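Local coordinates for protein GDP-6-deoxy-D-mannose reductase (Pseudomonas aeruginosa, PDB 6X3B) that probably reduces GDP-4-dehydro-6-deoxy-D-mannose to GDP-D-rhamnose with NADPH, a step in lipopolysaccharide O-antigen biosynthesis, at residues S125-Y129 and A176-N180. Sequence-based numbering, arbitrary orientation.
Sequences SGDVY and ARPFN. With NDP (NADPH dihydro-nicotinamide-adenine-dinucleotide phosphate), chain E.
Tyr129 OH has two polar partners: it accepts a hydrogen bond from Arg177 NH1 (3.0 Å) and is also hydrogen-bonded to Asn246 OD1, on the neighbouring strand 244-247. The hydroxyl lies at the edge of the guanidinium group, practically in its plane, whereas the phenol ring stands almost upright against that plane, at 87°. Extended from CG to NE, the arginine chain carries its charged end past Val128, whose CG2 sits over one guanidinium face, 3.7 Å from Arg177 NE. A salt bridge from Arg177 NH2 to Glu159 of helix 150-169 holds the other end of this buried group, and probably offsets its charge. Closer to the cofactor, the backbone takes over. Gly126 N donates to Pro178 O over 2.7 Å, a fairly straight bond that reaches the oxygen from above the carbonyl plane. Both segments belong to the Rossmann-type core of the epimerase/dehydratase family: 125-129 lies in the loop that follows strand 119-123, and 176-180 lies on the adjacent parallel strand 172-182; the contact forms just past the end of strand 119-123, at the nicotinamide end of the NADPH site. Gly126 CA rests over one face of the Phe179 ring, 4.0 Å from its centroid, in a CH-pi contact. The far rim of the same ring meets the tyrosine, with Phe179 CZ 3.8 Å from Tyr129 CE2. Ser125 OG, anti to its own nitrogen (chi1 168°), accepts from Asp127 N in an ST turn that ties down the start of the short 3-10 segment. Ser125 CB packs 3.7 Å from NADPH C6N, while Pro178 CG approaches C5N of the same nicotinamide ring at 3.9 Å.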
ATOM      1  N   SER A 125      -8.191   8.497  -1.149  1.00 17.03           N
ATOM      2  CA  SER A 125      -7.964   9.938  -1.149  1.00 17.57           C
ATOM      3  C   SER A 125      -6.978  10.294  -2.248  1.00 17.95           C
ATOM      4  O   SER A 125      -6.032   9.548  -2.489  1.00 17.55           O
ATOM      5  CB  SER A 125      -7.410  10.423   0.193  1.00 18.80           C
ATOM      6  OG  SER A 125      -6.950  11.760   0.067  1.00 20.18           O
ATOM      7  N   GLY A 126      -7.205  11.432  -2.906  1.00 21.38           N
ATOM      8  CA  GLY A 126      -6.209  11.945  -3.836  1.00 19.63           C
ATOM      9  C   GLY A 126      -4.891  12.286  -3.168  1.00 22.38           C
ATOM     10  O   GLY A 126      -3.904  12.539  -3.865  1.00 21.33           O
ATOM     11  N   ASP A 127      -4.858  12.289  -1.833  1.00 18.46           N
ATOM     12  CA  ASP A 127      -3.628  12.539  -1.093  1.00 20.12           C
ATOM     13  C   ASP A 127      -2.626  11.401  -1.253  1.00 21.72           C
ATOM     14  O   ASP A 127      -1.445  11.604  -0.971  1.00 19.44           O
ATOM     15  CB  ASP A 127      -3.972  12.784   0.396  1.00 18.95           C
ATOM     16  CG  ASP A 127      -2.834  13.427   1.178  1.00 25.63           C
ATOM     17  OD1 ASP A 127      -2.163  14.349   0.648  1.00 35.47           O
ATOM     18  OD2 ASP A 127      -2.618  13.034   2.348  1.00 25.47           O
ATOM     19  N   VAL A 128      -3.049  10.216  -1.722  1.00 19.70           N
ATOM     20  CA  VAL A 128      -2.066   9.144  -1.904  1.00 17.05           C
ATOM     21  C   VAL A 128      -1.016   9.499  -2.945  1.00 19.02           C
ATOM     22  O   VAL A 128       0.091   8.947  -2.912  1.00 19.32           O
ATOM     23  CB  VAL A 128      -2.736   7.809  -2.286  1.00 16.69           C
ATOM     24  CG1 VAL A 128      -3.691   7.334  -1.191  1.00 19.25           C
ATOM     25  CG2 VAL A 128      -3.453   7.946  -3.636  1.00 22.05           C
ATOM     26  N   TYR A 129      -1.323  10.403  -3.883  1.00 16.61           N
ATOM     27  CA  TYR A 129      -0.359  10.645  -4.955  1.00 21.02           C
ATOM     28  C   TYR A 129       0.911  11.326  -4.451  1.00 20.72           C
ATOM     29  O   TYR A 129       1.987  11.095  -5.014  1.00 22.32           O
ATOM     30  CB  TYR A 129      -0.987  11.469  -6.080  1.00 20.33           C
ATOM     31  CG  TYR A 129      -1.998  10.698  -6.899  1.00 18.72           C
ATOM     32  CD1 TYR A 129      -1.598   9.719  -7.808  1.00 20.67           C
ATOM     33  CD2 TYR A 129      -3.358  10.955  -6.763  1.00 18.69           C
ATOM     34  CE1 TYR A 129      -2.535   9.018  -8.567  1.00 19.44           C
ATOM     35  CE2 TYR A 129      -4.298  10.251  -7.503  1.00 20.39           C
ATOM     36  CZ  TYR A 129      -3.880   9.292  -8.402  1.00 22.95           C
ATOM     37  OH  TYR A 129      -4.811   8.598  -9.127  1.00 20.36           O
ATOM     38  N   ALA A 176     -12.223   4.659  -5.118  1.00 19.10           N
ATOM     39  CA  ALA A 176     -12.327   6.053  -5.495  1.00 17.57           C
ATOM     40  C   ALA A 176     -11.243   6.840  -4.777  1.00 15.84           C
ATOM     41  O   ALA A 176     -11.025   6.631  -3.581  1.00 18.71           O
ATOM     42  CB  ALA A 176     -13.701   6.615  -5.134  1.00 18.27           C
ATOM     43  N   ARG A 177     -10.588   7.764  -5.494  1.00 17.06           N
ATOM     44  CA  ARG A 177      -9.611   8.703  -4.921  1.00 16.24           C
ATOM     45  C   ARG A 177     -10.166  10.117  -5.035  1.00 16.43           C
ATOM     46  O   ARG A 177      -9.913  10.816  -6.027  1.00 19.73           O
ATOM     47  CB  ARG A 177      -8.244   8.607  -5.615  1.00 17.88           C
ATOM     48  CG  ARG A 177      -7.536   7.276  -5.368  1.00 14.84           C
ATOM     49  CD  ARG A 177      -6.284   7.105  -6.241  1.00 17.43           C
ATOM     50  NE  ARG A 177      -5.550   5.907  -5.858  1.00 15.91           N
ATOM     51  CZ  ARG A 177      -4.518   5.425  -6.546  1.00 20.45           C
ATOM     52  NH1 ARG A 177      -4.132   6.034  -7.667  1.00 16.66           N
ATOM     53  NH2 ARG A 177      -3.879   4.340  -6.119  1.00 17.63           N
ATOM     54  N   PRO A 178     -10.959  10.575  -4.077  1.00 19.72           N
ATOM     55  CA  PRO A 178     -11.509  11.932  -4.171  1.00 17.69           C
ATOM     56  C   PRO A 178     -10.450  12.960  -3.830  1.00 19.77           C
ATOM     57  O   PRO A 178      -9.599  12.745  -2.959  1.00 22.04           O
ATOM     58  CB  PRO A 178     -12.626  11.931  -3.124  1.00 17.79           C
ATOM     59  CG  PRO A 178     -12.133  10.919  -2.088  1.00 19.27           C
ATOM     60  CD  PRO A 178     -11.458   9.843  -2.898  1.00 21.78           C
ATOM     61  N   PHE A 179     -10.511  14.090  -4.528  1.00 16.04           N
ATOM     62  CA  PHE A 179      -9.619  15.190  -4.200  1.00 20.16           C
ATOM     63  C   PHE A 179     -10.350  16.108  -3.214  1.00 21.86           C
ATOM     64  O   PHE A 179     -11.141  15.615  -2.403  1.00 24.58           O
ATOM     65  CB  PHE A 179      -9.139  15.870  -5.495  1.00 19.58           C
ATOM     66  CG  PHE A 179      -8.109  15.033  -6.268  1.00 24.94           C
ATOM     67  CD1 PHE A 179      -8.405  13.735  -6.663  1.00 19.05           C
ATOM     68  CD2 PHE A 179      -6.845  15.535  -6.556  1.00 20.33           C
ATOM     69  CE1 PHE A 179      -7.473  12.954  -7.366  1.00 20.49           C
ATOM     70  CE2 PHE A 179      -5.911  14.773  -7.260  1.00 23.40           C
ATOM     71  CZ  PHE A 179      -6.223  13.472  -7.659  1.00 20.64           C
ATOM     72  N   ASN A 180     -10.021  17.398  -3.218  1.00 19.61           N
ATOM     73  CA  ASN A 180     -10.573  18.346  -2.211  1.00 20.46           C
ATOM     74  C   ASN A 180     -12.108  18.375  -2.211  1.00 19.68           C
ATOM     75  O   ASN A 180     -12.702  18.425  -3.294  1.00 23.39           O
ATOM     76  CB  ASN A 180      -9.928  19.727  -2.311  1.00 20.34           C
ATOM     77  CG  ASN A 180      -8.486  19.710  -1.852  1.00 31.05           C
ATOM     78  OD1 ASN A 180      -7.625  19.169  -2.535  1.00 25.78           O
ATOM     79  ND2 ASN A 180      -8.221  20.283  -0.691  1.00 27.53           N
TER
HETATM   80  PA  NDP E 401     -14.834  12.046   9.218  1.00 21.80           P
HETATM   81  O1A NDP E 401     -13.580  12.015  10.024  1.00 23.53           O
HETATM   82  O2A NDP E 401     -15.665  13.284   9.240  1.00 22.50           O
HETATM   83  O5B NDP E 401     -15.748  10.789   9.604  1.00 27.13           O
HETATM   84  C5B NDP E 401     -15.109   9.540   9.962  1.00 20.47           C
HETATM   85  C4B NDP E 401     -16.170   8.522  10.296  1.00 20.02           C
HETATM   86  O4B NDP E 401     -15.536   7.262  10.632  1.00 22.91           O
HETATM   87  C3B NDP E 401     -17.082   8.866  11.484  1.00 22.43           C
HETATM   88  O3B NDP E 401     -18.432   8.515  11.208  1.00 22.16           O
HETATM   89  C2B NDP E 401     -16.489   8.038  12.617  1.00 21.46           C
HETATM   90  O2B NDP E 401     -17.491   7.709  13.575  1.00 26.18           O
HETATM   91  C1B NDP E 401     -16.047   6.795  11.858  1.00 19.96           C
HETATM   92  N9A NDP E 401     -15.013   6.026  12.536  1.00 21.41           N
HETATM   93  C8A NDP E 401     -13.757   6.458  12.882  1.00 17.72           C
HETATM   94  N7A NDP E 401     -13.044   5.545  13.491  1.00 19.45           N
HETATM   95  C5A NDP E 401     -13.881   4.441  13.554  1.00 20.24           C
HETATM   96  C6A NDP E 401     -13.714   3.149  14.085  1.00 22.50           C
HETATM   97  N6A NDP E 401     -12.580   2.775  14.672  1.00 21.00           N
HETATM   98  N1A NDP E 401     -14.748   2.280  13.987  1.00 22.93           N
HETATM   99  C2A NDP E 401     -15.869   2.701  13.390  1.00 20.34           C
HETATM  100  N3A NDP E 401     -16.144   3.887  12.854  1.00 21.88           N
HETATM  101  C4A NDP E 401     -15.099   4.725  12.969  1.00 17.17           C
HETATM  102  O3  NDP E 401     -14.478  11.709   7.694  1.00 26.26           O
HETATM  103  PN  NDP E 401     -14.978  12.387   6.332  1.00 20.98           P
HETATM  104  O1N NDP E 401     -16.450  12.179   6.212  1.00 20.71           O
HETATM  105  O2N NDP E 401     -14.450  13.780   6.274  1.00 22.22           O
HETATM  106  O5D NDP E 401     -14.223  11.488   5.241  1.00 23.08           O
HETATM  107  C5D NDP E 401     -14.925  10.367   4.655  1.00 21.17           C
HETATM  108  C4D NDP E 401     -13.959   9.563   3.821  1.00 20.26           C
HETATM  109  O4D NDP E 401     -13.447  10.399   2.753  1.00 21.16           O
HETATM  110  C3D NDP E 401     -12.729   9.023   4.565  1.00 22.64           C
HETATM  111  O3D NDP E 401     -12.387   7.720   4.113  1.00 21.25           O
HETATM  112  C2D NDP E 401     -11.664  10.059   4.212  1.00 23.21           C
HETATM  113  O2D NDP E 401     -10.344   9.545   4.295  1.00 19.46           O
HETATM  114  C1D NDP E 401     -12.041  10.417   2.779  1.00 21.46           C
HETATM  115  N1N NDP E 401     -11.572  11.780   2.388  1.00 23.98           N
HETATM  116  C2N NDP E 401     -12.171  12.903   2.891  1.00 20.99           C
HETATM  117  C3N NDP E 401     -11.858  14.153   2.431  1.00 24.23           C
HETATM  118  C7N NDP E 401     -12.348  15.322   3.195  1.00 32.54           C
HETATM  119  O7N NDP E 401     -12.014  16.461   2.854  1.00 27.43           O
HETATM  120  N7N NDP E 401     -13.143  15.105   4.233  1.00 26.16           N
HETATM  121  C4N NDP E 401     -11.042  14.266   1.189  1.00 26.82           C
HETATM  122  C5N NDP E 401     -10.411  13.004   0.772  1.00 25.21           C
HETATM  123  C6N NDP E 401     -10.523  11.926   1.514  1.00 22.78           C
HETATM  124  P2B NDP E 401     -17.157   8.351  15.019  1.00 31.55           P
HETATM  125  O1X NDP E 401     -18.289   7.922  15.928  1.00 34.59           O
HETATM  126  O2X NDP E 401     -15.824   7.787  15.462  1.00 43.01           O
HETATM  127  O3X NDP E 401     -17.109   9.853  14.834  1.00 33.57           O